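Side-chain contacts in putative beta-glucosidase (Bifidobacterium adolescentis, PDB 5WAB), which hydrolyses beta-glucosidic linkages as a glycoside hydrolase of family 3, and probably also frees terminal arabinopyranosyl groups from ginsenosides: residues P7-N10 against D11-L14; V137-V140 against A141-S145; N201-G205 against V206-Q210; Y520-G523 against V524-Y528; F620-D623 against E624-A628. All coordinates share one frame; numbering follows the deposited sequence.

Contact 1 of 5, residues P7-N10 against D11-L14; sequences PSVN and DLTL
The backbone from S8 to L12 winds into a short 3-10 turn on two successive bonds: D11 N donates to S8 O at 3.1 Å, and L12 N donates to V9 O at 3.2 Å. An ST turn opens it, with N10 N donating to S8 OG at 3.3 Å. The serine hydroxyl can do this because it stands between its own backbone N and carbonyl carbon (chi1 70°), folded back over the first residues of the turn. D11 replies from the far end. Its carboxylate reaches back along the chain, and OD2 accepts the N-H of S8 at 3.0 Å, on the anti side and only 17° out of the carboxylate plane. A water molecule bridges the two side chains: it lies 2.9 Å from S8 OG and donates to D11 OD2 at 3.3 Å. OD2 therefore has two donors, one peptide N-H and one water, which should limit the carboxylate's freedom to rotate.

The apolar half is made by V9 and L12. L12 CG lies 3.6 Å from S8 O, and the leucine continues toward the valine. Nearby, V9 packs on A278 of helix 271-292, where Q279 also bonds to the V9 backbone N, while L12 meets L20 and K35. The turn lies against helix 271-292, in the loop just before T13 takes the N-cap position of helix 14-19. The apolar link within the turn itself is a light one, V9 CG1 to L12 CD1 at 4.2 Å.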
loop_
_atom_site.group_PDB
_atom_site.type_symbol
_atom_site.label_atom_id
_atom_site.label_comp_id
_atom_site.label_asym_id
_atom_site.label_seq_id
_atom_site.Cartn_x
_atom_site.Cartn_y
_atom_site.Cartn_z
ATOM N N PRO A 7 -30.405 11.926 16.568
ATOM C CA PRO A 7 -31.195 10.703 16.364
ATOM C C PRO A 7 -30.461 9.407 16.726
ATOM O O PRO A 7 -29.229 9.385 16.762
ATOM C CB PRO A 7 -31.479 10.742 14.862
ATOM C CG PRO A 7 -30.227 11.368 14.294
ATOM C CD PRO A 7 -29.765 12.382 15.319
ATOM N N SER A 8 -31.227 8.350 17.012
ATOM C CA SER A 8 -30.716 6.994 17.199
ATOM C C SER A 8 -31.695 6.032 16.541
ATOM O O SER A 8 -32.705 6.449 15.969
ATOM C CB SER A 8 -30.525 6.649 18.682
ATOM O OG SER A 8 -31.770 6.513 19.344
ATOM N N VAL A 9 -31.413 4.727 16.646
ATOM C CA VAL A 9 -32.343 3.745 16.089
ATOM C C VAL A 9 -33.633 3.662 16.889
ATOM O O VAL A 9 -34.640 3.163 16.375
ATOM C CB VAL A 9 -31.725 2.340 15.980
ATOM C CG1 VAL A 9 -30.891 2.225 14.721
ATOM C CG2 VAL A 9 -30.929 2.003 17.227
ATOM N N ASN A 10 -33.638 4.139 18.135
ATOM C CA ASN A 10 -34.879 4.196 18.903
ATOM C C ASN A 10 -35.892 5.149 18.285
ATOM O O ASN A 10 -37.098 4.998 18.516
ATOM C CB ASN A 10 -34.587 4.623 20.342
ATOM C CG ASN A 10 -33.717 3.630 21.076
ATOM O OD1 ASN A 10 -33.792 2.427 20.835
ATOM N ND2 ASN A 10 -32.889 4.128 21.989
ATOM N N ASP A 11 -35.434 6.097 17.474
ATOM C CA ASP A 11 -36.303 7.076 16.847
ATOM C C ASP A 11 -36.814 6.620 15.487
ATOM O O ASP A 11 -37.595 7.342 14.859
ATOM C CB ASP A 11 -35.559 8.414 16.707
ATOM C CG ASP A 11 -35.095 8.971 18.045
ATOM O OD1 ASP A 11 -35.938 9.132 18.948
ATOM O OD2 ASP A 11 -33.885 9.249 18.201
ATOM N N LEU A 12 -36.419 5.436 15.033
ATOM C CA LEU A 12 -36.746 4.950 13.702
ATOM C C LEU A 12 -37.768 3.820 13.751
ATOM O O LEU A 12 -37.772 2.998 14.674
ATOM C CB LEU A 12 -35.484 4.456 12.992
ATOM C CG LEU A 12 -34.371 5.502 12.969
ATOM C CD1 LEU A 12 -33.112 4.931 12.344
ATOM C CD2 LEU A 12 -34.827 6.775 12.261
ATOM N N THR A 13 -38.620 3.772 12.730
ATOM C CA THR A 13 -39.472 2.615 12.518
ATOM C C THR A 13 -38.641 1.474 11.925
ATOM O O THR A 13 -37.464 1.638 11.583
ATOM C CB THR A 13 -40.639 2.953 11.588
ATOM O OG1 THR A 13 -40.145 3.178 10.264
ATOM C CG2 THR A 13 -41.357 4.206 12.054
ATOM N N LEU A 14 -39.258 0.295 11.823
ATOM C CA LEU A 14 -38.562 -0.837 11.218
ATOM C C LEU A 14 -38.154 -0.531 9.782
ATOM O O LEU A 14 -37.023 -0.827 9.374
ATOM C CB LEU A 14 -39.436 -2.087 11.269
ATOM C CG LEU A 14 -38.864 -3.344 10.615
ATOM C CD1 LEU A 14 -37.599 -3.787 11.316
ATOM C CD2 LEU A 14 -39.903 -4.447 10.647
HETATM O O HOH W 1 -32.912 8.455 21.233
#

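Contact 2 of 5, residues V137-V140 against A141-S145; sequences VGIV and AGVQS
One face of the Q144 carboxamide is covered by V140: CG1 of the valine stands almost straight above the amide carbon, 4.1 Å from CD. At the edges of the amide the partners are polar and come from elsewhere, OE1 meeting W194 N and NE2 meeting Q192 O, with a weak bond between OE1 and T150 OG1. The two side chains run alongside each other in the same direction. V140 CG1 lies anti to the backbone N (chi1 175°), and the glutamine is extended beyond CG, which brings its amide under the methyl group.

Beneath them is the last part of helix 129-144, in the TIM-barrel-type N-terminal domain. A141 N bonds V137 O at 2.9 Å, V143 N bonds I139 O at 3.0 Å, and Q144 N bonds V140 O at 3.1 Å. G142 N bonds G138 O at 2.8 Å, and a beta carbon on G142 would collide with that carbonyl. Another row carries I139 and V143, whose CG2 atoms are 4.3 Å apart; both pack on helix 83-99, whereas V140 meets I187 of helix 182-190. Just beyond Q144, S145 OG turns back to donate to G142 O at 2.6 Å.

Cutting Q144 back to alanine is likely to leave W194 N and Q192 O without their mates and strip the cover from V140 CG1. The glutamine thus joins two chemistries, one flat face resting on hydrocarbon while its polar rim ties the helix end to the chain leading into strand 195-198.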
loop_
_atom_site.group_PDB
_atom_site.type_symbol
_atom_site.label_atom_id
_atom_site.label_comp_id
_atom_site.label_asym_id
_atom_site.label_seq_id
_atom_site.Cartn_x
_atom_site.Cartn_y
_atom_site.Cartn_z
ATOM N N VAL A 137 -1.870 3.912 7.475
ATOM C CA VAL A 137 -2.570 4.470 8.630
ATOM C C VAL A 137 -2.562 5.991 8.578
ATOM O O VAL A 137 -3.458 6.641 9.127
ATOM C CB VAL A 137 -1.946 3.946 9.940
ATOM C CG1 VAL A 137 -0.513 4.446 10.085
ATOM C CG2 VAL A 137 -2.787 4.347 11.159
ATOM N N GLY A 138 -1.564 6.582 7.913
ATOM C CA GLY A 138 -1.531 8.026 7.781
ATOM C C GLY A 138 -2.727 8.577 7.031
ATOM O O GLY A 138 -3.192 9.683 7.325
ATOM N N ILE A 139 -3.247 7.818 6.065
ATOM C CA ILE A 139 -4.437 8.253 5.336
ATOM C C ILE A 139 -5.650 8.270 6.259
ATOM O O ILE A 139 -6.422 9.235 6.275
ATOM C CB ILE A 139 -4.677 7.363 4.103
ATOM C CG1 ILE A 139 -3.518 7.502 3.118
ATOM C CG2 ILE A 139 -5.967 7.743 3.411
ATOM C CD1 ILE A 139 -3.348 8.909 2.575
ATOM N N VAL A 140 -5.844 7.197 7.030
ATOM C CA VAL A 140 -6.996 7.109 7.929
ATOM C C VAL A 140 -6.924 8.186 9.005
ATOM O O VAL A 140 -7.879 8.946 9.215
ATOM C CB VAL A 140 -7.083 5.704 8.552
ATOM C CG1 VAL A 140 -8.197 5.647 9.573
ATOM C CG2 VAL A 140 -7.288 4.647 7.465
ATOM N N ALA A 141 -5.798 8.256 9.718
ATOM C CA ALA A 141 -5.663 9.241 10.790
ATOM C C ALA A 141 -5.697 10.662 10.244
ATOM O O ALA A 141 -6.262 11.565 10.872
ATOM C CB ALA A 141 -4.375 9.001 11.571
ATOM N N GLY A 142 -5.095 10.880 9.075
ATOM C CA GLY A 142 -5.057 12.217 8.514
ATOM C C GLY A 142 -6.424 12.715 8.088
ATOM O O GLY A 142 -6.823 13.828 8.437
ATOM N N VAL A 143 -7.153 11.908 7.311
ATOM C CA VAL A 143 -8.462 12.337 6.820
ATOM C C VAL A 143 -9.419 12.556 7.986
ATOM O O VAL A 143 -10.071 13.603 8.093
ATOM C CB VAL A 143 -9.028 11.313 5.823
ATOM C CG1 VAL A 143 -10.472 11.654 5.461
ATOM C CG2 VAL A 143 -8.170 11.229 4.577
ATOM N N GLN A 144 -9.497 11.581 8.891
ATOM C CA GLN A 144 -10.468 11.655 9.970
ATOM C C GLN A 144 -10.098 12.710 11.010
ATOM O O GLN A 144 -10.970 13.143 11.776
ATOM C CB GLN A 144 -10.629 10.269 10.605
ATOM C CG GLN A 144 -11.140 9.212 9.609
ATOM C CD GLN A 144 -11.522 7.886 10.262
ATOM O OE1 GLN A 144 -12.094 7.004 9.616
ATOM N NE2 GLN A 144 -11.220 7.748 11.546
ATOM N N SER A 145 -8.842 13.171 11.028
ATOM C CA SER A 145 -8.486 14.278 11.907
ATOM C C SER A 145 -9.204 15.560 11.517
ATOM O O SER A 145 -9.246 16.500 12.315
ATOM C CB SER A 145 -6.972 14.516 11.905
ATOM O OG SER A 145 -6.530 15.072 10.679
#

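Contact 3 of 5, residues N201-G205 against V206-Q210; sequences NRING and VHSAQ
A tight beta hairpin joins strands 202-203 and 206-207 through a type I' turn from I203 to V206, and R202 packs on H207 at its base. R202 CG sits over the middle of the imidazole, 3.4 Å from the centroid of the H207 ring and 5° off its normal, a clear CH-pi contact. Beyond that methylene the arginine bends away, its guanidinium plane turned 42° from the ring, and NE finds R166 O. The ring is fixed from other directions as well: H207 ND1 bonds Y200 O, and H237 meets the imidazole edge-to-face. With an alanine here, Y200 O would probably lose its partner and the R202 methylenes the ring they rest on.

R202 and H207 form an antiparallel non-hydrogen-bonded pair with their CA atoms just 3.8 Å apart. On one side of it I203 N donates to V206 O at 2.8 Å; the return bond from V206 N to I203 O is weak, at 3.4 Å. On the other side S208 N donates to N201 O at 3.2 Å. R202 CA adds a C-H...O contact to V206 O at 3.1 Å.

At the turn, the backbone of G205 leaves no room for a beta carbon beside the preceding carbonyl. With N204 in the left-handed region and glycine after it, this is the classic two-residue hairpin closed by a type I' turn.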
loop_
_atom_site.group_PDB
_atom_site.type_symbol
_atom_site.label_atom_id
_atom_site.label_comp_id
_atom_site.label_asym_id
_atom_site.label_seq_id
_atom_site.Cartn_x
_atom_site.Cartn_y
_atom_site.Cartn_z
ATOM N N ASN A 201 -14.225 -11.078 -3.273
ATOM C CA ASN A 201 -13.886 -12.481 -3.422
ATOM C C ASN A 201 -14.356 -13.285 -2.218
ATOM O O ASN A 201 -14.767 -12.745 -1.189
ATOM C CB ASN A 201 -12.382 -12.658 -3.596
ATOM C CG ASN A 201 -11.590 -12.092 -2.431
ATOM O OD1 ASN A 201 -11.357 -10.885 -2.351
ATOM N ND2 ASN A 201 -11.179 -12.964 -1.517
ATOM N N ARG A 202 -14.267 -14.601 -2.362
ATOM C CA ARG A 202 -14.483 -15.528 -1.266
ATOM C C ARG A 202 -13.149 -15.866 -0.613
ATOM O O ARG A 202 -12.094 -15.827 -1.254
ATOM C CB ARG A 202 -15.147 -16.820 -1.758
ATOM C CG ARG A 202 -16.560 -16.675 -2.304
ATOM C CD ARG A 202 -17.083 -18.017 -2.810
ATOM N NE ARG A 202 -16.330 -18.476 -3.971
ATOM C CZ ARG A 202 -16.262 -19.742 -4.379
ATOM N NH1 ARG A 202 -16.897 -20.702 -3.719
ATOM N NH2 ARG A 202 -15.546 -20.053 -5.450
ATOM N N ILE A 203 -13.201 -16.185 0.677
ATOM C CA ILE A 203 -12.049 -16.699 1.410
ATOM C C ILE A 203 -12.451 -18.051 1.972
ATOM O O ILE A 203 -13.294 -18.130 2.876
ATOM C CB ILE A 203 -11.592 -15.751 2.524
ATOM C CG1 ILE A 203 -11.162 -14.410 1.929
ATOM C CG2 ILE A 203 -10.473 -16.400 3.339
ATOM C CD1 ILE A 203 -10.824 -13.360 2.964
ATOM N N ASN A 204 -11.866 -19.117 1.426
ATOM C CA ASN A 204 -12.179 -20.484 1.837
ATOM C C ASN A 204 -13.670 -20.775 1.686
ATOM O O ASN A 204 -14.298 -21.372 2.562
ATOM C CB ASN A 204 -11.706 -20.742 3.272
ATOM C CG ASN A 204 -10.196 -20.622 3.411
ATOM O OD1 ASN A 204 -9.447 -21.123 2.573
ATOM N ND2 ASN A 204 -9.745 -19.935 4.457
ATOM N N GLY A 205 -14.246 -20.340 0.564
ATOM C CA GLY A 205 -15.615 -20.661 0.218
ATOM C C GLY A 205 -16.671 -19.652 0.633
ATOM O O GLY A 205 -17.845 -19.838 0.293
ATOM N N VAL A 206 -16.307 -18.598 1.354
ATOM C CA VAL A 206 -17.269 -17.632 1.870
ATOM C C VAL A 206 -16.933 -16.254 1.309
ATOM O O VAL A 206 -15.817 -15.758 1.502
ATOM C CB VAL A 206 -17.286 -17.615 3.406
ATOM C CG1 VAL A 206 -18.343 -16.656 3.905
ATOM C CG2 VAL A 206 -17.548 -19.014 3.946
ATOM N N HIS A 207 -17.899 -15.637 0.627
ATOM C CA HIS A 207 -17.744 -14.255 0.189
ATOM C C HIS A 207 -17.564 -13.353 1.405
ATOM O O HIS A 207 -18.178 -13.568 2.453
ATOM C CB HIS A 207 -18.967 -13.803 -0.608
ATOM C CG HIS A 207 -18.910 -14.144 -2.066
ATOM N ND1 HIS A 207 -18.008 -13.569 -2.935
ATOM C CD2 HIS A 207 -19.654 -14.998 -2.808
ATOM C CE1 HIS A 207 -18.197 -14.054 -4.149
ATOM N NE2 HIS A 207 -19.188 -14.927 -4.098
ATOM N N SER A 208 -16.717 -12.334 1.263
ATOM C CA SER A 208 -16.417 -11.483 2.409
ATOM C C SER A 208 -17.664 -10.766 2.916
ATOM O O SER A 208 -17.812 -10.563 4.127
ATOM C CB SER A 208 -15.323 -10.475 2.047
ATOM O OG SER A 208 -14.140 -11.133 1.602
ATOM N N ALA A 209 -18.579 -10.393 2.015
ATOM C CA ALA A 209 -19.785 -9.678 2.415
ATOM C C ALA A 209 -20.691 -10.516 3.299
ATOM O O ALA A 209 -21.584 -9.968 3.954
ATOM C CB ALA A 209 -20.553 -9.223 1.172
ATOM N N GLN A 210 -20.434 -11.817 3.367
ATOM C CA GLN A 210 -21.285 -12.808 4.005
ATOM C C GLN A 210 -20.533 -13.571 5.088
ATOM O O GLN A 210 -21.066 -14.532 5.649
ATOM C CB GLN A 210 -21.785 -13.753 2.909
ATOM C CG GLN A 210 -22.911 -14.690 3.223
ATOM C CD GLN A 210 -23.395 -15.362 1.961
ATOM O OE1 GLN A 210 -23.433 -14.738 0.907
ATOM N NE2 GLN A 210 -23.738 -16.638 2.049
#

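Contact 4 of 5, residues Y520-G523 against V524-Y528; sequences YGEG and VFVGY
V524 comes directly after G523, whose positive phi (67°) lets the chain swing through a type II' turn from E522 to F525. The valine packs against helix 173-180, touching R174 and E178, while its CG2 lies over one face of the F525 ring, 4.0 Å above the plane and toward the rim.

F525 closes the turn, its N donating to E522 O at 3.1 Å. That same oxygen lies at the edge of the phenylalanine ring, in its plane and 3.7 Å from CD2. Two tight turns thus follow one another, since a type I turn from Y520 to G523 leads into this one. They build the loop between strand 517-519 and helix 528-531, in the C-terminal domain but pressed against residues of the N-terminal one. F525 is also the centre of an inverse gamma turn, with a weak bond from V526 N to V524 O.

V526 then turns one methyl back: CG2 lies 3.7 Å from G523 O and 4.0 Å from E522 CG. The glutamate is folded tightly: its chi1 of 71° puts CG 3.6 Å from F525 O, and a bend at chi2 then turns the carboxylate off to R114, which it meets in a salt bridge from OE2. The same arginine makes a cation-pi contact with Y520. After G527, at the N-cap, Y528 N bonds E127 OE2.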
loop_
_atom_site.group_PDB
_atom_site.type_symbol
_atom_site.label_atom_id
_atom_site.label_comp_id
_atom_site.label_asym_id
_atom_site.label_seq_id
_atom_site.Cartn_x
_atom_site.Cartn_y
_atom_site.Cartn_z
ATOM N N TYR A 520 -3.484 -20.314 -1.984
ATOM C CA TYR A 520 -2.276 -19.589 -1.582
ATOM C C TYR A 520 -1.257 -20.585 -1.022
ATOM O O TYR A 520 -0.921 -20.599 0.165
ATOM C CB TYR A 520 -2.619 -18.506 -0.572
ATOM C CG TYR A 520 -3.322 -17.293 -1.149
ATOM C CD1 TYR A 520 -3.986 -17.346 -2.375
ATOM C CD2 TYR A 520 -3.333 -16.093 -0.452
ATOM C CE1 TYR A 520 -4.630 -16.225 -2.886
ATOM C CE2 TYR A 520 -3.968 -14.979 -0.951
ATOM C CZ TYR A 520 -4.616 -15.046 -2.161
ATOM O OH TYR A 520 -5.242 -13.918 -2.629
ATOM N N GLY A 521 -0.732 -21.418 -1.923
ATOM C CA GLY A 521 0.122 -22.519 -1.514
ATOM C C GLY A 521 1.456 -22.094 -0.944
ATOM O O GLY A 521 2.108 -22.894 -0.264
ATOM N N GLU A 522 1.873 -20.852 -1.204
ATOM C CA GLU A 522 3.134 -20.343 -0.678
ATOM C C GLU A 522 3.058 -20.011 0.808
ATOM O O GLU A 522 4.109 -19.834 1.437
ATOM C CB GLU A 522 3.570 -19.111 -1.474
ATOM C CG GLU A 522 2.719 -17.872 -1.234
ATOM C CD GLU A 522 1.432 -17.878 -2.031
ATOM O OE1 GLU A 522 1.269 -18.759 -2.905
ATOM O OE2 GLU A 522 0.580 -17.000 -1.782
ATOM N N GLY A 523 1.854 -19.931 1.373
ATOM C CA GLY A 523 1.707 -19.699 2.805
ATOM C C GLY A 523 2.188 -18.320 3.197
ATOM O O GLY A 523 1.867 -17.323 2.542
ATOM N N VAL A 524 2.992 -18.244 4.259
ATOM C CA VAL A 524 3.487 -16.936 4.684
ATOM C C VAL A 524 4.680 -16.474 3.866
ATOM O O VAL A 524 5.124 -15.333 4.038
ATOM C CB VAL A 524 3.858 -16.906 6.180
ATOM C CG1 VAL A 524 2.617 -17.166 7.046
ATOM C CG2 VAL A 524 4.969 -17.904 6.488
ATOM N N PHE A 525 5.194 -17.311 2.959
ATOM C CA PHE A 525 6.403 -16.981 2.199
ATOM C C PHE A 525 6.015 -16.208 0.943
ATOM O O PHE A 525 5.995 -16.721 -0.176
ATOM C CB PHE A 525 7.202 -18.242 1.889
ATOM C CG PHE A 525 7.753 -18.914 3.116
ATOM C CD1 PHE A 525 8.943 -18.478 3.684
ATOM C CD2 PHE A 525 7.065 -19.951 3.728
ATOM C CE1 PHE A 525 9.449 -19.085 4.825
ATOM C CE2 PHE A 525 7.567 -20.564 4.868
ATOM C CZ PHE A 525 8.758 -20.132 5.416
ATOM N N VAL A 526 5.725 -14.928 1.149
ATOM C CA VAL A 526 5.302 -14.012 0.100
ATOM C C VAL A 526 6.401 -12.982 -0.104
ATOM O O VAL A 526 6.912 -12.411 0.869
ATOM C CB VAL A 526 3.971 -13.332 0.464
ATOM C CG1 VAL A 526 3.588 -12.308 -0.589
ATOM C CG2 VAL A 526 2.879 -14.381 0.624
ATOM N N GLY A 527 6.767 -12.751 -1.362
ATOM C CA GLY A 527 7.748 -11.719 -1.655
ATOM C C GLY A 527 9.099 -12.039 -1.051
ATOM O O GLY A 527 9.569 -13.183 -1.085
ATOM N N TYR A 528 9.719 -11.022 -0.444
ATOM C CA TYR A 528 11.059 -11.202 0.108
ATOM C C TYR A 528 11.086 -12.229 1.230
ATOM O O TYR A 528 12.150 -12.794 1.509
ATOM C CB TYR A 528 11.616 -9.871 0.622
ATOM C CG TYR A 528 11.033 -9.447 1.944
ATOM C CD1 TYR A 528 9.800 -8.815 2.007
ATOM C CD2 TYR A 528 11.715 -9.677 3.133
ATOM C CE1 TYR A 528 9.257 -8.425 3.217
ATOM C CE2 TYR A 528 11.178 -9.290 4.352
ATOM C CZ TYR A 528 9.947 -8.668 4.385
ATOM O OH TYR A 528 9.402 -8.278 5.587
#

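Contact 5 of 5, residues F620-D623 against E624-A628; sequences FDLD and ERAFA
A626 N is held by D623 twice, donating to the backbone O at 3.0 Å and more weakly to side-chain OD1, also at 3.0 Å. This is the 3-10 turn that follows strand 615-622, starting at E624, in the fibronectin type III-like domain. A chi1 of 58° tucks the aspartate carboxylate back over the following residues, with OD1 3.5 Å from R625 CB. F627 N also bonds E624 O at 3.1 Å.

The buried side of the turn is apolar. L622 points at the turn and spreads its branches over two residues: CD2 touches A626 CB at 3.9 Å, while CB meets F627 CE2 at 3.8 Å. The leucine and phenylalanine side chains cross at about a right angle, and CD1 of L622 also comes close to the far end of the ring. The same ring lies obliquely against the peptide that begins the turn, with F627 CD2 3.4 Å from D623 O.

Further out, F627 is placed by Y644, whose ring it meets edge-to-face, and by A566 of strand 566-574 and V588 of strand 580-590, while L622 leans on V568. The R625 guanidinium leads away from the turn to a cation-pi contact with W637, and it connects this domain to the N-terminal one through a salt bridge from R625 NH1 to E185 OE2.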
loop_
_atom_site.group_PDB
_atom_site.type_symbol
_atom_site.label_atom_id
_atom_site.label_comp_id
_atom_site.label_asym_id
_atom_site.label_seq_id
_atom_site.Cartn_x
_atom_site.Cartn_y
_atom_site.Cartn_z
ATOM N N PHE A 620 13.846 2.041 18.373
ATOM C CA PHE A 620 12.769 1.176 17.915
ATOM C C PHE A 620 12.280 0.342 19.089
ATOM O O PHE A 620 13.086 -0.274 19.791
ATOM C CB PHE A 620 13.235 0.247 16.784
ATOM C CG PHE A 620 13.834 0.963 15.593
ATOM C CD1 PHE A 620 13.049 1.311 14.504
ATOM C CD2 PHE A 620 15.189 1.256 15.552
ATOM C CE1 PHE A 620 13.602 1.954 13.408
ATOM C CE2 PHE A 620 15.745 1.895 14.458
ATOM C CZ PHE A 620 14.952 2.242 13.385
ATOM N N ASP A 621 10.967 0.337 19.308
ATOM C CA ASP A 621 10.342 -0.581 20.249
ATOM C C ASP A 621 9.948 -1.852 19.507
ATOM O O ASP A 621 9.353 -1.789 18.428
ATOM C CB ASP A 621 9.109 0.060 20.892
ATOM C CG ASP A 621 9.460 1.004 22.029
ATOM O OD1 ASP A 621 10.525 0.824 22.659
ATOM O OD2 ASP A 621 8.664 1.927 22.299
ATOM N N LEU A 622 10.282 -3.002 20.084
ATOM C CA LEU A 622 9.928 -4.306 19.525
ATOM C C LEU A 622 9.039 -5.012 20.541
ATOM O O LEU A 622 9.538 -5.598 21.505
ATOM C CB LEU A 622 11.175 -5.127 19.208
ATOM C CG LEU A 622 12.082 -4.602 18.094
ATOM C CD1 LEU A 622 13.311 -5.494 17.900
ATOM C CD2 LEU A 622 11.294 -4.482 16.795
ATOM N N ASP A 623 7.724 -4.949 20.338
ATOM C CA ASP A 623 6.808 -5.582 21.273
ATOM C C ASP A 623 6.808 -7.095 21.059
ATOM O O ASP A 623 7.555 -7.636 20.237
ATOM C CB ASP A 623 5.401 -5.004 21.123
ATOM C CG ASP A 623 4.835 -5.169 19.713
ATOM O OD1 ASP A 623 5.381 -5.953 18.910
ATOM O OD2 ASP A 623 3.825 -4.502 19.405
ATOM N N GLU A 624 5.943 -7.788 21.801
ATOM C CA GLU A 624 5.883 -9.241 21.684
ATOM C C GLU A 624 5.488 -9.680 20.276
ATOM O O GLU A 624 5.923 -10.742 19.817
ATOM C CB GLU A 624 4.919 -9.808 22.721
ATOM C CG GLU A 624 5.360 -9.562 24.151
ATOM C CD GLU A 624 4.435 -10.216 25.160
ATOM O OE1 GLU A 624 3.387 -10.758 24.744
ATOM O OE2 GLU A 624 4.753 -10.186 26.370
ATOM N N ARG A 625 4.653 -8.896 19.589
ATOM C CA ARG A 625 4.256 -9.234 18.227
ATOM C C ARG A 625 5.411 -9.144 17.231
ATOM O O ARG A 625 5.322 -9.722 16.143
ATOM C CB ARG A 625 3.103 -8.339 17.778
ATOM C CG ARG A 625 1.735 -8.751 18.332
ATOM C CD ARG A 625 1.209 -10.003 17.632
ATOM N NE ARG A 625 1.029 -9.778 16.198
ATOM C CZ ARG A 625 -0.069 -9.271 15.648
ATOM N NH1 ARG A 625 -1.108 -8.941 16.411
ATOM N NH2 ARG A 625 -0.127 -9.094 14.333
ATOM N N ALA A 626 6.498 -8.449 17.573
ATOM C CA ALA A 626 7.661 -8.440 16.694
ATOM C C ALA A 626 8.372 -9.784 16.670
ATOM O O ALA A 626 9.194 -10.017 15.778
ATOM C CB ALA A 626 8.645 -7.350 17.114
ATOM N N PHE A 627 8.088 -10.657 17.641
ATOM C CA PHE A 627 8.739 -11.956 17.757
ATOM C C PHE A 627 7.759 -13.119 17.697
ATOM O O PHE A 627 8.165 -14.267 17.912
ATOM C CB PHE A 627 9.533 -12.036 19.065
ATOM C CG PHE A 627 10.530 -10.926 19.236
ATOM C CD1 PHE A 627 11.787 -11.014 18.659
ATOM C CD2 PHE A 627 10.218 -9.806 19.988
ATOM C CE1 PHE A 627 12.704 -10.000 18.812
ATOM C CE2 PHE A 627 11.133 -8.787 20.148
ATOM C CZ PHE A 627 12.379 -8.884 19.559
ATOM N N ALA A 628 6.489 -12.868 17.397
ATOM C CA ALA A 628 5.450 -13.879 17.522
ATOM C C ALA A 628 4.936 -14.313 16.158
ATOM O O ALA A 628 4.693 -13.483 15.277
ATOM C CB ALA A 628 4.282 -13.355 18.361
#

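Overall arrangement
All five are local contacts, in series along the chain, but they lie in different surroundings. Contact 1 is the outlier, its centre about 39 Å from that of the chain, partly buried, its backbone turn closed by a carboxylate, with a bridging water. Contacts 2 and 3 share the N-terminal domain: the first is a buried helix end, mostly apolar, the second a partly buried hairpin whose CH-pi pair sets hydrocarbon on imidazole. Contact 4, buried in the C-terminal domain, comes within about 6 Å of contact 3 (nearest atoms) and about 9 Å of contact 5. Contact 5 is partly buried, polar at the turn and apolar beneath. Both 4 and 5 reach the N-terminal domain by salt bridges.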